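Gamma-resorcylate decarboxylase (Polaromonas, PDB 4QRO) probably catalyses the manganese-dependent decarboxylation of gamma-resorcylate (2,6-dihydroxybenzoate) to resorcinol, as a member of the amidohydrolase superfamily. Local coordinates at residues P30-R33 with S34-D38; T269-D272 with A273-I277; D298-N302 with T303-E307. All coordinates share one frame; numbering follows the deposited sequence. Where two conformers were deposited one is given.

Contact 1 (P30-R33 with S34-D38)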
# COMPACT_ATOMS: atom_id res chain seq x y z
N PRO A 30 -5.86 -23.89 -19.01
CA PRO A 30 -5.91 -25.35 -18.78
C PRO A 30 -5.04 -25.79 -17.61
O PRO A 30 -5.46 -26.61 -16.80
CB PRO A 30 -5.43 -25.91 -20.12
CG PRO A 30 -5.86 -24.86 -21.11
CD PRO A 30 -5.54 -23.57 -20.41
N GLU A 31 -3.84 -25.22 -17.48
CA GLU A 31 -2.99 -25.55 -16.32
C GLU A 31 -3.59 -25.10 -15.01
O GLU A 31 -3.65 -25.90 -14.06
CB GLU A 31 -1.58 -24.93 -16.45
CG GLU A 31 -0.73 -25.04 -15.19
CD GLU A 31 -0.17 -26.44 -14.94
OE1 GLU A 31 -0.37 -27.29 -15.80
OE2 GLU A 31 0.47 -26.71 -13.89
N LEU A 32 -3.98 -23.82 -14.92
CA LEU A 32 -4.53 -23.29 -13.69
C LEU A 32 -5.77 -24.06 -13.23
O LEU A 32 -5.90 -24.38 -12.06
CB LEU A 32 -4.90 -21.79 -13.83
CG LEU A 32 -5.49 -21.15 -12.57
CD1 LEU A 32 -4.55 -21.36 -11.40
CD2 LEU A 32 -5.82 -19.67 -12.76
N ARG A 33 -6.68 -24.30 -14.17
CA ARG A 33 -7.87 -25.14 -13.96
C ARG A 33 -7.51 -26.48 -13.30
O ARG A 33 -8.13 -26.91 -12.29
CB ARG A 33 -8.53 -25.37 -15.34
CG ARG A 33 -9.74 -26.29 -15.39
CD ARG A 33 -10.47 -26.15 -16.73
NE ARG A 33 -9.64 -26.52 -17.88
CZ ARG A 33 -9.99 -26.36 -19.15
NH1 ARG A 33 -11.15 -25.79 -19.48
NH2 ARG A 33 -9.16 -26.74 -20.10
N SER A 34 -6.56 -27.16 -13.92
CA SER A 34 -6.11 -28.49 -13.47
C SER A 34 -5.52 -28.43 -12.07
O SER A 34 -5.79 -29.32 -11.25
CB SER A 34 -5.07 -29.07 -14.44
OG SER A 34 -3.90 -28.30 -14.42
N ARG A 35 -4.76 -27.36 -11.76
CA ARG A 35 -4.23 -27.19 -10.39
C ARG A 35 -5.33 -26.91 -9.40
O ARG A 35 -5.31 -27.46 -8.28
CB ARG A 35 -3.25 -26.02 -10.32
CG ARG A 35 -1.99 -26.17 -11.14
CD ARG A 35 -1.14 -24.89 -11.07
NE ARG A 35 0.14 -25.01 -11.72
CZ ARG A 35 1.13 -24.12 -11.64
NH1 ARG A 35 0.99 -22.99 -10.95
NH2 ARG A 35 2.27 -24.39 -12.24
N LEU A 36 -6.30 -26.08 -9.79
CA LEU A 36 -7.38 -25.68 -8.89
C LEU A 36 -8.24 -26.88 -8.52
O LEU A 36 -8.66 -27.00 -7.39
CB LEU A 36 -8.27 -24.55 -9.47
CG LEU A 36 -7.68 -23.15 -9.33
CD1 LEU A 36 -8.36 -22.15 -10.26
CD2 LEU A 36 -7.74 -22.66 -7.87
N LEU A 37 -8.46 -27.79 -9.48
CA LEU A 37 -9.36 -28.90 -9.29
C LEU A 37 -8.69 -30.07 -8.60
O LEU A 37 -9.38 -30.95 -8.09
CB LEU A 37 -9.98 -29.35 -10.62
CG LEU A 37 -10.97 -28.38 -11.25
CD1 LEU A 37 -11.37 -28.89 -12.65
CD2 LEU A 37 -12.19 -28.16 -10.36
N ASP A 38 -7.37 -30.09 -8.57
CA ASP A 38 -6.65 -31.24 -8.02
C ASP A 38 -6.27 -30.99 -6.57
O ASP A 38 -5.58 -30.05 -6.27
CB ASP A 38 -5.41 -31.58 -8.84
CG ASP A 38 -4.44 -32.43 -8.05
OD1 ASP A 38 -4.78 -33.58 -7.69
OD2 ASP A 38 -3.37 -31.91 -7.72
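The Arg-35 guanidinium receives the Glu-31 carboxylate at its edge, with the two planes 78° apart. Trp-236 of the second subunit makes a cation-pi contact with the same guanidinium. Within the edge contact, NE of Arg-35 gives a salt-bridge hydrogen bond to OE2 of Glu-31 at 2.8 Å. It meets the anti side of that oxygen, 17° out of the carboxylate plane. Arg-35 NH2 adds a weak bond to the same OE2. The Glu-31 chain bends at chi2 (75°), which turns its carboxylate back toward Arg-35. Arg-42 shares the OE2 charge. Arg-35 also bonds Pro-289 O and Asn-292 OD1, so its head is tied to the loop beyond Asp-287, a manganese ligand. With an alanine here, Glu-31 would probably lose this salt bridge, and the loop and Trp-236 of the second subunit their ties. One residue further along, CG of Leu-32 packs on CD1 of Leu-36 at 3.8 Å. CG of Arg-33 lies 4.1 Å from CD1 of Leu-37. The backbone bonds Leu-36 N to Leu-32 O and Leu-37 N to Arg-33 O support these pairs. The whole is an i to i+4 salt bridge and leucine pair on an amphipathic alpha-helix at the dimer interface.

Contact 2 (T269-D272 with A273-I277); sequences TLID and AILEI
Ile-274 packs back along the helix onto Leu-270. Its CB lies 3.6 Å from Leu-270 O. CG1 follows over the same carbonyl, 3.4 Å from Leu-270 O. The tip, CD1, ends 4.0 Å from CG of Leu-270 and also nears CD1 of that leucine. This path follows from chi1 of -72°, which sets CG1 beside the backbone N and turns it back toward the preceding turn. The two side chains cross at an angle. Ile-282 of the neighbouring strand packs on both, and Ile-305 and Thr-303 of a later loop cover them further.

Ile-271 and Leu-275 form the next pair. They run side by side in the same direction, with CG2 of Ile-271 4.1 Å from CD1 of Leu-275. Under these pairs the backbone is helical. Ala-273 N bonds Thr-269 O, and Ile-274 N bonds Leu-270 O at 2.8 Å. Near the C-terminal end Ala-273 O accepts from both Glu-276 N and Ile-277 N.

The polar face carries Asp-272 and Glu-276. Their carboxylate planes stand 87° apart, with OD1 of Asp-272 4.6 Å from OE1 of Glu-276. A water lies between them. It bridges Asp-272 OD1 (2.6 Å) and Glu-276 OE1 (2.7 Å). Arg-266 of the second subunit makes a salt bridge to that same OE1. Tyr-225 of the second subunit packs on Asp-272 and Ala-273, and Thr-269 OG1 donates a hydrogen bond to its backbone O.

The chemistry thus divides by face. Leu-270, Ala-273 and Ile-274 pack the helix of a beta-alpha-beta unit on strand 282-283; the Ile-271 and Leu-275 pair lies toward the surface. The acidic side meets the other subunit, where the water and the arginine probably ease the repulsion between two like charges.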
# COMPACT_ATOMS: atom_id res chain seq x y z
N THR A 269 11.56 -7.56 1.88
CA THR A 269 10.20 -7.38 2.42
C THR A 269 10.00 -8.21 3.67
O THR A 269 9.44 -7.72 4.65
CB THR A 269 9.18 -7.76 1.35
OG1 THR A 269 9.44 -6.96 0.19
CG2 THR A 269 7.75 -7.55 1.76
N LEU A 270 10.42 -9.47 3.63
CA LEU A 270 10.43 -10.32 4.83
C LEU A 270 11.20 -9.69 5.99
O LEU A 270 10.72 -9.68 7.12
CB LEU A 270 11.04 -11.70 4.51
CG LEU A 270 11.17 -12.65 5.72
CD1 LEU A 270 9.80 -12.92 6.33
CD2 LEU A 270 11.87 -13.94 5.32
N ILE A 271 12.40 -9.17 5.72
CA ILE A 271 13.24 -8.57 6.76
C ILE A 271 12.55 -7.35 7.35
O ILE A 271 12.54 -7.18 8.57
CB ILE A 271 14.65 -8.22 6.26
CG1 ILE A 271 15.46 -9.50 5.95
CG2 ILE A 271 15.43 -7.36 7.28
CD1 ILE A 271 16.76 -9.20 5.22
N ASP A 272 11.94 -6.52 6.50
CA ASP A 272 11.19 -5.37 7.01
C ASP A 272 10.07 -5.86 7.93
O ASP A 272 9.87 -5.32 9.02
CB ASP A 272 10.60 -4.55 5.88
CG ASP A 272 9.95 -3.28 6.37
OD1 ASP A 272 10.53 -2.55 7.20
OD2 ASP A 272 8.82 -3.01 5.98
N ALA A 273 9.33 -6.86 7.49
CA ALA A 273 8.23 -7.34 8.33
C ALA A 273 8.76 -7.92 9.63
O ALA A 273 8.14 -7.67 10.67
CB ALA A 273 7.33 -8.34 7.60
N ILE A 274 9.87 -8.66 9.61
CA ILE A 274 10.50 -9.15 10.87
C ILE A 274 10.81 -8.00 11.85
O ILE A 274 10.56 -8.11 13.04
CB ILE A 274 11.74 -10.03 10.60
CG1 ILE A 274 11.30 -11.39 10.04
CG2 ILE A 274 12.61 -10.21 11.85
CD1 ILE A 274 12.42 -12.24 9.49
N LEU A 275 11.30 -6.88 11.32
CA LEU A 275 11.72 -5.75 12.14
C LEU A 275 10.58 -4.86 12.50
O LEU A 275 10.77 -3.87 13.25
CB LEU A 275 12.80 -4.95 11.39
CG LEU A 275 14.15 -5.68 11.21
CD1 LEU A 275 15.11 -4.80 10.42
CD2 LEU A 275 14.78 -6.10 12.54
N GLU A 276 9.37 -5.20 12.05
CA GLU A 276 8.20 -4.44 12.40
C GLU A 276 7.23 -5.25 13.24
O GLU A 276 6.76 -4.77 14.25
CB GLU A 276 7.50 -3.88 11.16
CG GLU A 276 8.24 -2.72 10.48
CD GLU A 276 8.16 -1.42 11.25
OE1 GLU A 276 8.59 -0.35 10.74
OE2 GLU A 276 7.61 -1.44 12.36
N ILE A 277 6.89 -6.46 12.81
CA ILE A 277 5.93 -7.26 13.57
C ILE A 277 6.56 -8.47 14.28
O ILE A 277 5.96 -9.03 15.21
CB ILE A 277 4.72 -7.66 12.68
CG1 ILE A 277 3.50 -8.03 13.54
CG2 ILE A 277 5.07 -8.82 11.75
CD1 ILE A 277 2.24 -8.37 12.75
O HOH W 1 9.09 -0.51 8.08

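Contact 3 (D298-N302 with T303-E307); sequences DWFEN and TSISE
Thr-303 makes a CH-pi contact with Trp-299. Its CB stands 3.7 Å above one face of the indole, offset toward the rim. It lies 4.2 Å from the centroid of the five-membered ring, 29° off the ring normal. The chi1 of Trp-299 (164°) places the ring anti to its own backbone N, which carries the indole along the helix toward Thr-303.

The apolar contacts fall on Phe-300. CG2 of Thr-303 lies 4.2 Å from CD1 of the Phe-300 ring and 3.5 Å from Phe-300 O. CD1 of Ile-305 reaches CE1 of the same ring at 4.4 Å. Thr-303 therefore sends CB to one aromatic residue and its methyl to the next. Leu-270 and Ile-313 pack around this group from two other helices.

The polar contacts mostly lead away. Thr-267 OG1 is hydrogen-bonded to both Thr-303 OG1 and Trp-299 NE1. Arg-310 NH1 bonds the carbonyls of Phe-300 and Thr-303. Within the loop, Ile-305 N bonds Thr-303 O at 2.9 Å, closing an inverse gamma turn centred on Ser-304. Ser-306 is the N-cap of the next helix, and its OG takes the N-H of Asp-309.

Across the two segments the side chains thus meet by CH-pi and apolar packing, while backbone carbonyls are held by Arg-310 and the gamma turn. The buried threonine hydroxyl and the indole N-H are satisfied by one outside partner, Thr-267.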
# COMPACT_ATOMS: atom_id res chain seq x y z
N ASP A 298 11.71 -22.80 -2.59
CA ASP A 298 13.13 -22.51 -2.88
C ASP A 298 13.57 -21.13 -2.35
O ASP A 298 14.69 -20.97 -1.83
CB ASP A 298 13.36 -22.56 -4.40
CG ASP A 298 13.31 -23.99 -4.95
OD1 ASP A 298 13.36 -24.95 -4.14
OD2 ASP A 298 13.24 -24.14 -6.17
N TRP A 299 12.72 -20.13 -2.51
CA TRP A 299 12.99 -18.82 -1.93
C TRP A 299 13.09 -18.92 -0.41
O TRP A 299 14.08 -18.47 0.17
CB TRP A 299 11.94 -17.78 -2.32
CG TRP A 299 12.04 -16.58 -1.41
CD1 TRP A 299 12.97 -15.57 -1.48
CD2 TRP A 299 11.21 -16.28 -0.29
NE1 TRP A 299 12.77 -14.68 -0.47
CE2 TRP A 299 11.71 -15.11 0.30
CE3 TRP A 299 10.10 -16.92 0.30
CZ2 TRP A 299 11.10 -14.52 1.41
CZ3 TRP A 299 9.50 -16.34 1.39
CH2 TRP A 299 10.00 -15.15 1.95
N PHE A 300 12.10 -19.54 0.24
CA PHE A 300 12.08 -19.59 1.71
C PHE A 300 13.23 -20.42 2.29
O PHE A 300 13.77 -20.09 3.36
CB PHE A 300 10.75 -20.12 2.23
CG PHE A 300 10.68 -20.17 3.72
CD1 PHE A 300 10.57 -19.00 4.46
CD2 PHE A 300 10.75 -21.39 4.40
CE1 PHE A 300 10.51 -19.05 5.85
CE2 PHE A 300 10.71 -21.44 5.79
CZ PHE A 300 10.58 -20.26 6.51
N GLU A 301 13.61 -21.48 1.57
CA GLU A 301 14.72 -22.36 1.97
C GLU A 301 16.00 -21.59 2.26
O GLU A 301 16.75 -21.95 3.18
CB GLU A 301 15.00 -23.33 0.82
CG GLU A 301 16.08 -24.38 1.09
CD GLU A 301 15.59 -25.48 2.00
OE1 GLU A 301 16.39 -26.40 2.27
OE2 GLU A 301 14.42 -25.44 2.45
N ASN A 302 16.23 -20.55 1.47
CA ASN A 302 17.50 -19.82 1.47
C ASN A 302 17.40 -18.35 1.85
O ASN A 302 18.42 -17.64 1.77
CB ASN A 302 18.10 -19.89 0.05
CG ASN A 302 18.52 -21.30 -0.33
OD1 ASN A 302 19.16 -22.00 0.44
ND2 ASN A 302 18.14 -21.73 -1.52
N THR A 303 16.22 -17.86 2.20
CA THR A 303 16.11 -16.43 2.57
C THR A 303 16.97 -16.14 3.82
O THR A 303 17.25 -17.01 4.66
CB THR A 303 14.67 -15.97 2.71
OG1 THR A 303 14.62 -14.54 2.85
CG2 THR A 303 14.00 -16.68 3.91
N SER A 304 17.43 -14.89 3.92
CA SER A 304 18.51 -14.51 4.85
C SER A 304 18.03 -14.22 6.26
O SER A 304 18.02 -13.07 6.72
CB SER A 304 19.23 -13.29 4.26
OG SER A 304 19.71 -13.67 2.98
N ILE A 305 17.65 -15.30 6.97
CA ILE A 305 17.18 -15.19 8.33
C ILE A 305 17.90 -16.27 9.14
O ILE A 305 18.62 -17.07 8.59
CB ILE A 305 15.64 -15.33 8.43
CG1 ILE A 305 15.15 -16.67 7.86
CG2 ILE A 305 14.97 -14.17 7.69
CD1 ILE A 305 13.63 -16.88 7.98
N SER A 306 17.71 -16.28 10.45
CA SER A 306 18.31 -17.30 11.30
C SER A 306 17.60 -18.63 11.09
O SER A 306 16.43 -18.67 10.74
CB SER A 306 18.17 -16.91 12.79
OG SER A 306 16.80 -16.91 13.22
N GLU A 307 18.32 -19.71 11.32
CA GLU A 307 17.73 -21.04 11.23
C GLU A 307 16.58 -21.20 12.24
O GLU A 307 15.58 -21.84 11.91
CB GLU A 307 18.78 -22.15 11.37
CG GLU A 307 19.80 -22.23 10.22
CD GLU A 307 19.22 -22.03 8.81
OE1 GLU A 307 18.26 -22.72 8.42
OE2 GLU A 307 19.75 -21.19 8.05

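Contacts 2 and 3 belong together. They touch: Ile-274 CD1 meets Ile-305 CG2 at 3.7 Å, and Leu-270 CD2 packs on Thr-303 CG2. Helix 267-276 is thus joined to the turn after helix 293-302. Contact 1 stands apart on helix 29-37, its centre about 33 Å from that of contact 2. All three are partly buried. Leu-32 and Leu-36, Leu-270 and Ala-273, and Phe-300 and Thr-303 face the fold, while Arg-33, Leu-37, Leu-275 and Ser-304 lie at the surface. Contact 1 meets the second subunit through Arg-35 and Glu-31 at its Trp-236; contact 2 does so through the Glu-276 salt bridge and neutral hydrogen bonds. Contact 3 touches no other chain of the assembly and relies on aromatic and aliphatic packing.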